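Local coordinates for DUF655 domain-containing protein (Archaeoglobus fulgidus, PDB 2I5H) that is of unknown function but, as a DUF655 member of the helix-hairpin-helix clan, may bind nucleic acid, at residues A[58-63]-A[79-84]; A[105-110]-A[176-181]; A[23-28]-A[95-100]; A[18-23]-A[71-76]. One frame throughout, in Å; residues are numbered along the deposited sequence.

Contact 1: residues A[58-63]-A[79-84]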
loop_
_atom_site.group_PDB
_atom_site.type_symbol
_atom_site.label_atom_id
_atom_site.label_comp_id
_atom_site.label_asym_id
_atom_site.label_seq_id
_atom_site.Cartn_x
_atom_site.Cartn_y
_atom_site.Cartn_z
ATOM N N VAL A 58 15.235 -4.376 2.354
ATOM C CA VAL A 58 15.723 -5.464 3.199
ATOM C C VAL A 58 16.700 -6.347 2.443
ATOM O O VAL A 58 16.646 -6.433 1.221
ATOM C CB VAL A 58 14.556 -6.372 3.651
ATOM C CG1 VAL A 58 13.459 -5.540 4.285
ATOM C CG2 VAL A 58 13.999 -7.130 2.448
ATOM N N SER A 59 17.596 -7.010 3.169
ATOM C CA SER A 59 18.503 -7.939 2.520
ATOM C C SER A 59 17.760 -9.283 2.499
ATOM O O SER A 59 16.877 -9.533 3.326
ATOM C CB SER A 59 19.826 -8.056 3.284
ATOM O OG SER A 59 19.607 -8.226 4.671
ATOM N N ILE A 60 18.108 -10.130 1.542
ATOM C CA ILE A 60 17.458 -11.430 1.395
ATOM C C ILE A 60 18.469 -12.539 1.678
ATOM O O ILE A 60 19.639 -12.416 1.338
ATOM C CB ILE A 60 16.880 -11.577 -0.045
ATOM C CG1 ILE A 60 15.802 -10.509 -0.288
ATOM C CG2 ILE A 60 16.301 -12.973 -0.256
ATOM C CD1 ILE A 60 14.615 -10.575 0.659
ATOM N N ARG A 61 18.016 -13.612 2.323
ATOM C CA ARG A 61 18.886 -14.736 2.653
ATOM C C ARG A 61 19.381 -15.490 1.424
ATOM O O ARG A 61 18.751 -15.473 0.369
ATOM C CB ARG A 61 18.146 -15.706 3.576
ATOM C CG ARG A 61 17.744 -15.093 4.909
ATOM C CD ARG A 61 16.928 -16.086 5.731
ATOM N NE ARG A 61 17.747 -17.233 6.096
ATOM C CZ ARG A 61 18.636 -17.237 7.085
ATOM N NH1 ARG A 61 18.821 -16.153 7.829
ATOM N NH2 ARG A 61 19.360 -18.322 7.312
ATOM N N LYS A 62 20.513 -16.164 1.575
ATOM C CA LYS A 62 21.090 -16.933 0.478
ATOM C C LYS A 62 20.132 -18.008 -0.031
ATOM O O LYS A 62 19.354 -18.574 0.732
ATOM C CB LYS A 62 22.396 -17.596 0.929
ATOM C CG LYS A 62 23.454 -16.624 1.395
ATOM C CD LYS A 62 24.757 -17.336 1.722
ATOM C CE LYS A 62 25.816 -16.339 2.169
ATOM N NZ LYS A 62 26.042 -15.306 1.114
ATOM N N GLY A 63 20.183 -18.260 -1.337
ATOM C CA GLY A 63 19.354 -19.290 -1.936
ATOM C C GLY A 63 17.897 -18.950 -2.141
ATOM O O GLY A 63 17.112 -19.811 -2.536
ATOM N N ARG A 79 12.966 -15.643 10.367
ATOM C CA ARG A 79 12.522 -15.177 9.048
ATOM C C ARG A 79 13.022 -16.157 8.000
ATOM O O ARG A 79 14.223 -16.400 7.899
ATOM C CB ARG A 79 13.103 -13.790 8.744
ATOM C CG ARG A 79 12.638 -12.691 9.683
ATOM C CD ARG A 79 13.447 -11.412 9.469
ATOM N NE ARG A 79 13.041 -10.348 10.385
ATOM C CZ ARG A 79 13.769 -9.267 10.650
ATOM N NH1 ARG A 79 14.950 -9.091 10.071
ATOM N NH2 ARG A 79 13.325 -8.370 11.523
ATOM N N ASP A 80 12.105 -16.698 7.208
ATOM C CA ASP A 80 12.463 -17.678 6.190
ATOM C C ASP A 80 13.078 -17.103 4.920
ATOM O O ASP A 80 13.828 -17.796 4.232
ATOM C CB ASP A 80 11.233 -18.500 5.791
ATOM C CG ASP A 80 10.624 -19.252 6.955
ATOM O OD1 ASP A 80 11.381 -19.887 7.719
ATOM O OD2 ASP A 80 9.385 -19.221 7.096
ATOM N N VAL A 81 12.772 -15.845 4.610
ATOM C CA VAL A 81 13.275 -15.247 3.375
ATOM C C VAL A 81 14.089 -13.971 3.579
ATOM O O VAL A 81 15.181 -13.829 3.021
ATOM C CB VAL A 81 12.096 -14.967 2.409
ATOM C CG1 VAL A 81 12.588 -14.269 1.144
ATOM C CG2 VAL A 81 11.418 -16.284 2.041
ATOM N N VAL A 82 13.558 -13.047 4.372
ATOM C CA VAL A 82 14.258 -11.797 4.646
ATOM C C VAL A 82 15.415 -12.039 5.612
ATOM O O VAL A 82 15.299 -12.834 6.549
ATOM C CB VAL A 82 13.289 -10.746 5.251
ATOM C CG1 VAL A 82 14.064 -9.527 5.762
ATOM C CG2 VAL A 82 12.274 -10.325 4.204
ATOM N N TYR A 83 16.543 -11.379 5.375
ATOM C CA TYR A 83 17.670 -11.515 6.279
ATOM C C TYR A 83 17.552 -10.367 7.273
ATOM O O TYR A 83 17.077 -10.562 8.388
ATOM C CB TYR A 83 19.001 -11.470 5.515
ATOM C CG TYR A 83 20.239 -11.580 6.387
ATOM C CD1 TYR A 83 20.243 -12.352 7.556
ATOM C CD2 TYR A 83 21.415 -10.928 6.031
ATOM C CE1 TYR A 83 21.396 -12.460 8.344
ATOM C CE2 TYR A 83 22.564 -11.029 6.803
ATOM C CZ TYR A 83 22.548 -11.794 7.961
ATOM O OH TYR A 83 23.689 -11.865 8.724
ATOM N N LYS A 84 17.934 -9.161 6.856
ATOM C CA LYS A 84 17.863 -8.002 7.738
ATOM C C LYS A 84 17.090 -6.837 7.114
ATOM O O LYS A 84 17.028 -6.703 5.888
ATOM C CB LYS A 84 19.280 -7.524 8.067
ATOM C CG LYS A 84 20.170 -8.564 8.742
ATOM C CD LYS A 84 19.630 -8.936 10.115
ATOM C CE LYS A 84 20.570 -9.892 10.833
ATOM N NZ LYS A 84 20.091 -10.210 12.205
HETATM O O HOH W 1 16.813 -13.939 8.775
#

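Contact 2: residues A[105-110]-A[176-181]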
loop_
_atom_site.group_PDB
_atom_site.type_symbol
_atom_site.label_atom_id
_atom_site.label_comp_id
_atom_site.label_asym_id
_atom_site.label_seq_id
_atom_site.Cartn_x
_atom_site.Cartn_y
_atom_site.Cartn_z
ATOM N N VAL A 105 0.562 -3.892 -6.113
ATOM C CA VAL A 105 0.784 -4.611 -4.867
ATOM C C VAL A 105 -0.130 -4.070 -3.761
ATOM O O VAL A 105 -0.708 -4.841 -2.995
ATOM C CB VAL A 105 2.272 -4.527 -4.450
ATOM C CG1 VAL A 105 2.493 -5.197 -3.107
ATOM C CG2 VAL A 105 3.136 -5.209 -5.510
ATOM N N ILE A 106 -0.274 -2.751 -3.682
ATOM C CA ILE A 106 -1.152 -2.162 -2.674
ATOM C C ILE A 106 -2.583 -2.653 -2.904
ATOM O O ILE A 106 -3.299 -2.983 -1.957
ATOM C CB ILE A 106 -1.127 -0.618 -2.731
ATOM C CG1 ILE A 106 0.229 -0.105 -2.232
ATOM C CG2 ILE A 106 -2.254 -0.042 -1.876
ATOM C CD1 ILE A 106 0.387 1.401 -2.310
ATOM N N GLU A 107 -2.993 -2.708 -4.166
ATOM C CA GLU A 107 -4.334 -3.169 -4.512
ATOM C C GLU A 107 -4.520 -4.605 -4.032
ATOM O O GLU A 107 -5.572 -4.965 -3.510
ATOM C CB GLU A 107 -4.540 -3.088 -6.022
ATOM C CG GLU A 107 -5.944 -3.428 -6.487
ATOM C CD GLU A 107 -6.086 -3.332 -7.991
ATOM O OE1 GLU A 107 -5.394 -4.093 -8.698
ATOM O OE2 GLU A 107 -6.879 -2.492 -8.468
ATOM N N HIS A 108 -3.482 -5.418 -4.208
ATOM C CA HIS A 108 -3.506 -6.812 -3.788
ATOM C C HIS A 108 -3.713 -6.883 -2.280
ATOM O O HIS A 108 -4.534 -7.656 -1.787
ATOM C CB HIS A 108 -2.180 -7.486 -4.156
ATOM C CG HIS A 108 -2.115 -8.937 -3.797
ATOM N ND1 HIS A 108 -2.806 -9.908 -4.491
ATOM C CD2 HIS A 108 -1.437 -9.585 -2.820
ATOM C CE1 HIS A 108 -2.555 -11.091 -3.957
ATOM N NE2 HIS A 108 -1.726 -10.922 -2.942
ATOM N N ILE A 109 -2.954 -6.069 -1.555
ATOM C CA ILE A 109 -3.031 -6.026 -0.101
ATOM C C ILE A 109 -4.425 -5.664 0.418
ATOM O O ILE A 109 -4.963 -6.345 1.290
ATOM C CB ILE A 109 -2.009 -5.017 0.468
ATOM C CG1 ILE A 109 -0.586 -5.498 0.155
ATOM C CG2 ILE A 109 -2.195 -4.863 1.972
ATOM C CD1 ILE A 109 0.493 -4.495 0.516
ATOM N N ILE A 110 -5.016 -4.601 -0.113
ATOM C CA ILE A 110 -6.336 -4.199 0.361
ATOM C C ILE A 110 -7.410 -5.238 0.042
ATOM O O ILE A 110 -8.376 -5.383 0.790
ATOM C CB ILE A 110 -6.752 -2.830 -0.212
ATOM C CG1 ILE A 110 -6.810 -2.887 -1.736
ATOM C CG2 ILE A 110 -5.766 -1.762 0.253
ATOM C CD1 ILE A 110 -7.305 -1.604 -2.373
ATOM N N LEU A 176 -9.697 3.963 -5.561
ATOM C CA LEU A 176 -9.776 5.168 -4.750
ATOM C C LEU A 176 -8.866 5.009 -3.543
ATOM O O LEU A 176 -8.126 5.924 -3.185
ATOM C CB LEU A 176 -11.213 5.402 -4.277
ATOM C CG LEU A 176 -12.273 5.683 -5.341
ATOM C CD1 LEU A 176 -13.639 5.744 -4.669
ATOM C CD2 LEU A 176 -11.965 6.992 -6.060
ATOM N N ILE A 177 -8.926 3.838 -2.916
ATOM C CA ILE A 177 -8.101 3.560 -1.748
ATOM C C ILE A 177 -6.617 3.560 -2.120
ATOM O O ILE A 177 -5.804 4.183 -1.440
ATOM C CB ILE A 177 -8.459 2.198 -1.118
ATOM C CG1 ILE A 177 -9.898 2.225 -0.600
ATOM C CG2 ILE A 177 -7.498 1.881 0.018
ATOM C CD1 ILE A 177 -10.145 3.258 0.484
ATOM N N VAL A 178 -6.271 2.863 -3.198
ATOM C CA VAL A 178 -4.880 2.802 -3.643
ATOM C C VAL A 178 -4.343 4.204 -3.906
ATOM O O VAL A 178 -3.213 4.521 -3.532
ATOM C CB VAL A 178 -4.734 1.953 -4.929
ATOM C CG1 VAL A 178 -3.309 2.038 -5.452
ATOM C CG2 VAL A 178 -5.099 0.507 -4.635
ATOM N N SER A 179 -5.159 5.039 -4.546
ATOM C CA SER A 179 -4.767 6.411 -4.848
ATOM C C SER A 179 -4.455 7.193 -3.583
ATOM O O SER A 179 -3.492 7.957 -3.546
ATOM C CB SER A 179 -5.877 7.135 -5.620
ATOM O OG SER A 179 -5.957 6.679 -6.956
ATOM N N ARG A 180 -5.273 7.012 -2.549
ATOM C CA ARG A 180 -5.052 7.717 -1.291
ATOM C C ARG A 180 -3.783 7.224 -0.606
ATOM O O ARG A 180 -2.972 8.022 -0.143
ATOM C CB ARG A 180 -6.250 7.550 -0.350
ATOM C CG ARG A 180 -6.076 8.246 1.002
ATOM C CD ARG A 180 -5.853 9.748 0.840
ATOM N NE ARG A 180 -5.451 10.381 2.095
ATOM C CZ ARG A 180 -5.235 11.685 2.241
ATOM N NH1 ARG A 180 -5.383 12.506 1.212
ATOM N NH2 ARG A 180 -4.856 12.169 3.416
ATOM N N ILE A 181 -3.605 5.908 -0.548
ATOM C CA ILE A 181 -2.412 5.352 0.086
ATOM C C ILE A 181 -1.146 5.864 -0.597
ATOM O O ILE A 181 -0.209 6.316 0.062
ATOM C CB ILE A 181 -2.442 3.809 0.061
ATOM C CG1 ILE A 181 -3.597 3.314 0.941
ATOM C CG2 ILE A 181 -1.112 3.246 0.556
ATOM C CD1 ILE A 181 -3.843 1.818 0.866
#

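Contact 3: residues A[23-28]-A[95-100]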
loop_
_atom_site.group_PDB
_atom_site.type_symbol
_atom_site.label_atom_id
_atom_site.label_comp_id
_atom_site.label_asym_id
_atom_site.label_seq_id
_atom_site.Cartn_x
_atom_site.Cartn_y
_atom_site.Cartn_z
ATOM N N VAL A 23 6.691 -8.039 -1.642
ATOM C CA VAL A 23 7.813 -7.712 -2.503
ATOM C C VAL A 23 7.435 -6.855 -3.708
ATOM O O VAL A 23 6.512 -7.180 -4.453
ATOM C CB VAL A 23 8.509 -9.000 -3.007
ATOM C CG1 VAL A 23 9.631 -8.645 -3.961
ATOM C CG2 VAL A 23 9.034 -9.799 -1.827
ATOM N N LEU A 24 8.164 -5.759 -3.879
ATOM C CA LEU A 24 7.954 -4.840 -4.987
ATOM C C LEU A 24 9.003 -5.056 -6.066
ATOM O O LEU A 24 8.729 -4.900 -7.257
ATOM C CB LEU A 24 8.055 -3.390 -4.503
ATOM C CG LEU A 24 7.089 -2.906 -3.419
ATOM C CD1 LEU A 24 7.502 -1.511 -2.958
ATOM C CD2 LEU A 24 5.670 -2.887 -3.962
ATOM N N ASP A 25 10.210 -5.413 -5.637
ATOM C CA ASP A 25 11.322 -5.607 -6.553
ATOM C C ASP A 25 12.437 -6.373 -5.850
ATOM O O ASP A 25 12.756 -6.088 -4.691
ATOM C CB ASP A 25 11.818 -4.223 -7.011
ATOM C CG ASP A 25 12.893 -4.296 -8.082
ATOM O OD1 ASP A 25 12.835 -5.196 -8.942
ATOM O OD2 ASP A 25 13.788 -3.430 -8.071
ATOM N N PHE A 26 13.005 -7.358 -6.539
ATOM C CA PHE A 26 14.111 -8.135 -5.981
ATOM C C PHE A 26 15.368 -7.929 -6.825
ATOM O O PHE A 26 15.338 -8.066 -8.057
ATOM C CB PHE A 26 13.764 -9.629 -5.907
ATOM C CG PHE A 26 14.925 -10.497 -5.475
ATOM C CD1 PHE A 26 15.656 -10.189 -4.320
ATOM C CD2 PHE A 26 15.308 -11.599 -6.235
ATOM C CE1 PHE A 26 16.754 -10.966 -3.934
ATOM C CE2 PHE A 26 16.408 -12.388 -5.857
ATOM C CZ PHE A 26 17.133 -12.070 -4.703
ATOM N N MET A 27 16.469 -7.588 -6.155
ATOM C CA MET A 27 17.753 -7.343 -6.813
ATOM C C MET A 27 18.824 -8.303 -6.299
ATOM O O MET A 27 19.456 -8.051 -5.263
ATOM C CB MET A 27 18.215 -5.911 -6.547
ATOM C CG MET A 27 17.286 -4.846 -7.095
ATOM S SD MET A 27 17.632 -3.207 -6.420
ATOM C CE MET A 27 16.573 -3.212 -5.002
ATOM N N PRO A 28 19.051 -9.409 -7.022
ATOM C CA PRO A 28 20.054 -10.414 -6.640
ATOM C C PRO A 28 21.399 -9.816 -6.235
ATOM O O PRO A 28 22.009 -10.262 -5.261
ATOM C CB PRO A 28 20.164 -11.278 -7.893
ATOM C CG PRO A 28 18.774 -11.254 -8.419
ATOM C CD PRO A 28 18.359 -9.808 -8.261
ATOM N N THR A 95 13.011 1.731 -6.643
ATOM C CA THR A 95 13.560 1.531 -7.980
ATOM C C THR A 95 12.420 1.790 -8.962
ATOM O O THR A 95 11.259 1.864 -8.569
ATOM C CB THR A 95 14.040 0.080 -8.192
ATOM O OG1 THR A 95 12.930 -0.814 -8.044
ATOM C CG2 THR A 95 15.132 -0.282 -7.202
ATOM N N PRO A 96 12.739 1.947 -10.257
ATOM C CA PRO A 96 11.693 2.191 -11.255
ATOM C C PRO A 96 10.700 1.034 -11.282
ATOM O O PRO A 96 9.489 1.237 -11.379
ATOM C CB PRO A 96 12.483 2.299 -12.555
ATOM C CG PRO A 96 13.769 2.931 -12.099
ATOM C CD PRO A 96 14.077 2.124 -10.846
ATOM N N ALA A 97 11.228 -0.180 -11.188
ATOM C CA ALA A 97 10.405 -1.381 -11.193
ATOM C C ALA A 97 9.501 -1.387 -9.966
ATOM O O ALA A 97 8.318 -1.706 -10.059
ATOM C CB ALA A 97 11.291 -2.616 -11.205
ATOM N N ALA A 98 10.055 -1.022 -8.813
ATOM C CA ALA A 98 9.263 -0.989 -7.589
ATOM C C ALA A 98 8.129 0.033 -7.680
ATOM O O ALA A 98 7.015 -0.223 -7.217
ATOM C CB ALA A 98 10.155 -0.674 -6.403
ATOM N N LYS A 99 8.413 1.194 -8.267
ATOM C CA LYS A 99 7.392 2.222 -8.409
ATOM C C LYS A 99 6.260 1.728 -9.309
ATOM O O LYS A 99 5.081 1.966 -9.033
ATOM C CB LYS A 99 7.990 3.508 -8.994
ATOM C CG LYS A 99 8.930 4.259 -8.056
ATOM C CD LYS A 99 9.316 5.597 -8.658
ATOM C CE LYS A 99 10.245 6.377 -7.746
ATOM N NZ LYS A 99 10.614 7.677 -8.366
ATOM N N THR A 100 6.614 1.042 -10.389
ATOM C CA THR A 100 5.597 0.527 -11.298
ATOM C C THR A 100 4.710 -0.501 -10.602
ATOM O O THR A 100 3.498 -0.515 -10.798
ATOM C CB THR A 100 6.221 -0.148 -12.528
ATOM O OG1 THR A 100 7.081 0.778 -13.197
ATOM C CG2 THR A 100 5.129 -0.611 -13.491
#

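Contact 4: residues A[18-23]-A[71-76]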
loop_
_atom_site.group_PDB
_atom_site.type_symbol
_atom_site.label_atom_id
_atom_site.label_comp_id
_atom_site.label_asym_id
_atom_site.label_seq_id
_atom_site.Cartn_x
_atom_site.Cartn_y
_atom_site.Cartn_z
ATOM N N GLU A 18 5.478 -3.214 11.342
ATOM C CA GLU A 18 5.072 -4.208 10.313
ATOM C C GLU A 18 5.581 -5.607 10.646
ATOM O O GLU A 18 6.726 -5.776 11.068
ATOM C CB GLU A 18 5.620 -3.796 8.943
ATOM C CG GLU A 18 5.133 -2.443 8.454
ATOM C CD GLU A 18 3.719 -2.489 7.918
ATOM O OE1 GLU A 18 3.016 -3.499 8.141
ATOM O OE2 GLU A 18 3.309 -1.509 7.272
ATOM N N ASP A 19 4.726 -6.605 10.455
ATOM C CA ASP A 19 5.096 -7.994 10.697
ATOM C C ASP A 19 5.276 -8.701 9.351
ATOM O O ASP A 19 6.070 -9.636 9.227
ATOM C CB ASP A 19 4.013 -8.700 11.517
ATOM C CG ASP A 19 4.549 -9.271 12.811
ATOM O OD1 ASP A 19 5.261 -8.537 13.530
ATOM O OD2 ASP A 19 4.260 -10.448 13.116
ATOM N N TYR A 20 4.533 -8.244 8.348
ATOM C CA TYR A 20 4.613 -8.816 7.008
ATOM C C TYR A 20 4.651 -7.719 5.947
ATOM O O TYR A 20 4.088 -6.646 6.138
ATOM C CB TYR A 20 3.406 -9.710 6.745
ATOM C CG TYR A 20 3.413 -10.998 7.531
ATOM C CD1 TYR A 20 4.105 -12.116 7.070
ATOM C CD2 TYR A 20 2.724 -11.100 8.736
ATOM C CE1 TYR A 20 4.106 -13.311 7.790
ATOM C CE2 TYR A 20 2.718 -12.287 9.464
ATOM C CZ TYR A 20 3.408 -13.387 8.985
ATOM O OH TYR A 20 3.390 -14.565 9.698
ATOM N N ALA A 21 5.318 -7.998 4.831
ATOM C CA ALA A 21 5.405 -7.043 3.725
ATOM C C ALA A 21 5.336 -7.791 2.402
ATOM O O ALA A 21 5.538 -9.009 2.347
ATOM C CB ALA A 21 6.707 -6.246 3.805
ATOM N N TYR A 22 5.051 -7.055 1.335
ATOM C CA TYR A 22 4.955 -7.638 0.003
ATOM C C TYR A 22 6.098 -7.129 -0.875
ATOM O O TYR A 22 6.443 -5.945 -0.849
ATOM C CB TYR A 22 3.594 -7.295 -0.613
ATOM C CG TYR A 22 2.448 -8.134 -0.077
ATOM C CD1 TYR A 22 1.957 -9.221 -0.801
ATOM C CD2 TYR A 22 1.858 -7.844 1.151
ATOM C CE1 TYR A 22 0.903 -9.998 -0.318
ATOM C CE2 TYR A 22 0.800 -8.614 1.647
ATOM C CZ TYR A 22 0.329 -9.687 0.905
ATOM O OH TYR A 22 -0.725 -10.435 1.376
ATOM N N VAL A 23 6.691 -8.039 -1.642
ATOM C CA VAL A 23 7.813 -7.712 -2.503
ATOM C C VAL A 23 7.435 -6.855 -3.708
ATOM O O VAL A 23 6.512 -7.180 -4.453
ATOM C CB VAL A 23 8.509 -9.000 -3.007
ATOM C CG1 VAL A 23 9.631 -8.645 -3.961
ATOM C CG2 VAL A 23 9.034 -9.799 -1.827
ATOM N N ARG A 71 4.617 -12.485 -0.155
ATOM C CA ARG A 71 4.401 -11.952 1.179
ATOM C C ARG A 71 5.536 -12.508 2.033
ATOM O O ARG A 71 5.724 -13.723 2.111
ATOM C CB ARG A 71 3.045 -12.415 1.721
ATOM C CG ARG A 71 2.723 -11.920 3.116
ATOM C CD ARG A 71 1.330 -12.362 3.541
ATOM N NE ARG A 71 0.933 -11.789 4.825
ATOM C CZ ARG A 71 0.732 -12.491 5.934
ATOM N NH1 ARG A 71 0.894 -13.809 5.933
ATOM N NH2 ARG A 71 0.356 -11.876 7.046
ATOM N N VAL A 72 6.304 -11.624 2.660
ATOM C CA VAL A 72 7.423 -12.066 3.475
ATOM C C VAL A 72 7.318 -11.603 4.914
ATOM O O VAL A 72 6.790 -10.530 5.208
ATOM C CB VAL A 72 8.775 -11.576 2.898
ATOM C CG1 VAL A 72 9.006 -12.201 1.531
ATOM C CG2 VAL A 72 8.784 -10.044 2.803
ATOM N N TYR A 73 7.818 -12.436 5.814
ATOM C CA TYR A 73 7.785 -12.121 7.225
ATOM C C TYR A 73 8.984 -11.250 7.567
ATOM O O TYR A 73 10.122 -11.584 7.233
ATOM C CB TYR A 73 7.819 -13.412 8.047
ATOM C CG TYR A 73 7.815 -13.181 9.532
ATOM C CD1 TYR A 73 6.668 -12.725 10.184
ATOM C CD2 TYR A 73 8.961 -13.400 10.289
ATOM C CE1 TYR A 73 6.668 -12.490 11.556
ATOM C CE2 TYR A 73 8.972 -13.170 11.662
ATOM C CZ TYR A 73 7.822 -12.716 12.286
ATOM O OH TYR A 73 7.836 -12.480 13.639
ATOM N N ILE A 74 8.720 -10.116 8.210
ATOM C CA ILE A 74 9.782 -9.205 8.608
ATOM C C ILE A 74 9.734 -8.920 10.107
ATOM O O ILE A 74 10.294 -7.928 10.577
ATOM C CB ILE A 74 9.691 -7.871 7.831
ATOM C CG1 ILE A 74 8.305 -7.248 8.012
ATOM C CG2 ILE A 74 9.948 -8.130 6.347
ATOM C CD1 ILE A 74 8.194 -5.810 7.481
ATOM N N GLY A 75 9.068 -9.803 10.847
ATOM C CA GLY A 75 8.951 -9.644 12.290
ATOM C C GLY A 75 10.179 -10.077 13.078
ATOM O O GLY A 75 11.218 -10.393 12.501
ATOM N N LYS A 76 10.052 -10.113 14.403
ATOM C CA LYS A 76 11.160 -10.469 15.290
ATOM C C LYS A 76 11.556 -11.945 15.355
ATOM O O LYS A 76 12.676 -12.275 15.747
ATOM C CB LYS A 76 10.859 -9.978 16.710
ATOM C CG LYS A 76 10.517 -8.499 16.792
ATOM C CD LYS A 76 11.668 -7.630 16.318
ATOM C CE LYS A 76 11.249 -6.171 16.214
ATOM N NZ LYS A 76 10.744 -5.636 17.510
HETATM O O HOH W 2 7.545 -9.333 15.378
#

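Contact 1: residues A[58-63]-A[79-84]
Ser59 carries most of the polar exchange between the two strands. Its N donates to Lys84 O at 2.8 Å, while its O accepts from Tyr83 N, also at 2.8 Å. Tyr83 and Lys84 thus both bond to one residue, and the Ser59 hydroxyl takes the Lys84 N-H as well: OG, set between the backbone N and the carbonyl carbon (chi1 47°), accepts from Lys84 N at 2.9 Å. Beyond the Ile60-Val82 pair, an antiparallel non-hydrogen-bonded one, Arg61 N reaches Val81 O at 2.9 Å with an almost straight N-H...O angle of 176°. Arg61 CD lies alongside Arg79 O at 3.5 Å. A water held by Arg61 NH1 and Val82 O adds a bridge on the exposed side.

Apolar contact lies on the other side. Val58 CB meets Val82 CG1 at 3.8 Å, the two side chains set roughly perpendicular, whereas Ile60 runs alongside Val81, CG2 to CG1 at 4.2 Å.

Strand 55-60 has strand 44-49 as its other neighbour, and Val58 and Ile60 bond through their backbones to Ala45 in that strand and Pro43 just before it; strand 82-88 ends the sheet, yet Val82 packs on Val72 of the opposite outer strand.

Contact 2: residues A[105-110]-A[176-181]
Ile106, Ile110 and Val178 meet where helices 105-110 and 176-181 cross, their segment axes 9.5 Å apart at closest and their directions 121° apart, with Glu107 and Val178 nearest by CA. Val178 is the central projection: its CG2 sits 3.8 Å from Glu107 CA and equally 3.8 Å from Ile110 CD1, so this methyl lies against the backbone of the other helix with a side chain beside it. Ile106 CG2 adds a third neighbour to the same methyl. The Ile110 CD1 position follows from a first torsion of 61°, which puts CG1 between the backbone N and the carbonyl carbon and sends the longer branch roughly perpendicular to the Val178 side chain. The CG2 branch takes the other route, meeting Ile177 CG2 at 4.0 Å and Ile181 CD1 at 4.1 Å. Ile106 and Ile181 run antiparallel alongside one another and touch twice, CG2 to CD1 at 3.7 Å and CD1 to CG2 also at 3.7 Å. A glycine in place of Ile110 would probably open a gap between the two helices, leaving Val178 CG2, Ile177 CG2 and Ile181 CD1 each without the methyl that the isoleucine supplies.

Tyr117 of helix 114-121 lies against both Ile110 and Ile177, and Phe53 against Ile181. The interface joins the helix that packs on the sheet to the helical part of the chain mainly by branched aliphatic groups. With methyl contacts in place of directional polar bonds, its specificity probably rests on complementary shape and burial.

Contact 3: residues A[23-28]-A[95-100]
Asp25 meets Thr95 at a helix N-cap, next to a classic beta bulge in which Leu24 and Asp25 both face Gln46 of the adjoining strand. Followed outward, Asp25 begins with CB 4.0 Å from Ala98 CB, over the first turn of helix 96-111. CG then stands anti to the backbone N (chi1 -174°), which extends the carboxylate toward the cap, and lies 3.9 Å from Ala97 CB. At the tip the two oxygens part: OD1 rests 3.8 Å from the same Ala97 CB, and OD2 receives the Thr95 hydroxyl, OG1 to OD2 being 2.8 Å. The hydroxyl comes from above the carboxylate plane, 47° out of it. Thr95 OG1 has a second task, accepting from Ala98 N at 3.0 Å with an N-H...O angle of 155°; this is the capping bond. One hydroxyl therefore links strand to helix, its proton committed to Asp25 and its oxygen to the helix start. A valine at Thr95 is likely to leave both Asp25 OD2 and Ala98 N without their mate, uncapping the helix at this end.

The negative charge near the helix N terminus would probably be eased by the helix dipole. Gln46 joins the arrangement from strand 44-49, its side-chain oxygen accepting from Thr95 N. Behind the carboxylate, Leu24 CB packs on Ala98 CB at 3.9 Å, the Leu24 side chain going on to Leu102 and Val105 further along the helix. Beside the carboxylate, Met27 and Thr95 meet tip to tip, SD lying 3.9 Å from CG2.

Contact 4: residues A[18-23]-A[71-76]
Ala21 and Val72 form the hydrogen-bonded pair at the middle of this antiparallel ladder. Val72 N gives a bond of 2.7 Å to Ala21 O, and Ala21 N returns one of 3.0 Å to Val72 O. Past the end of the ladder Ile74 N still reaches Asp19 O at 2.9 Å.

The charged and aromatic side chains share one face of the sheet. The Arg71 guanidinium lies flat on the Tyr20 ring, planes 19° apart, with CZ 3.6 Å from the ring centroid, a cation-pi stack. The chain gets there by staying extended from CG to NE, and the salt bridge from Arg71 NE to Glu50 would help fix its rotation. On the opposite face of the Tyr20 ring Tyr73 comes edge-on, CD1 3.5 Å from Tyr20 CZ and the planes at 64°, a T-shaped pair. Tyr20 is thereby held between a cation and an aromatic edge. The aliphatic part of the same arginine serves a second tyrosine: Arg71 CB stands over the Tyr22 ring, 4.1 Å from its centroid, as a CH-pi contact.

The reverse face is aliphatic. Val23 CG2 meets Val72 CG1 at 4.1 Å, and Ile74 CD1 packs against Ala21 CB and against Glu18 CB, the latter 3.6 Å from it. The Ile74 side chain also touches Val82 of strand 82-88.

Non-hydrogen-bonded pairs Tyr20-Tyr73 and Tyr22-Arg71 flank the central one, the alternation of an antiparallel sheet, here at the outer strand 71-73 of the five-stranded sheet.

From the N terminus, strand 20-27 serves contact 4 with its first half and contact 3 with its second, Val23 belonging to both. The chain then lays down strands 44-49 and 55-60 before contact 4 closes at 71-76; contact 1, opened at 58-63, closes at 79-84. These two therefore cross, and they also touch, which brings side chains of the two outer strands together, consistent with a strongly curled sheet. Contact 3 closes last of the three, at 95-100, enclosing contact 1 and crossing contact 4. Contact 2 follows in series: its helix 96-111, already tied to the sheet through Leu24 and Tyr22, carries the connection to the C-terminal helix 173-186.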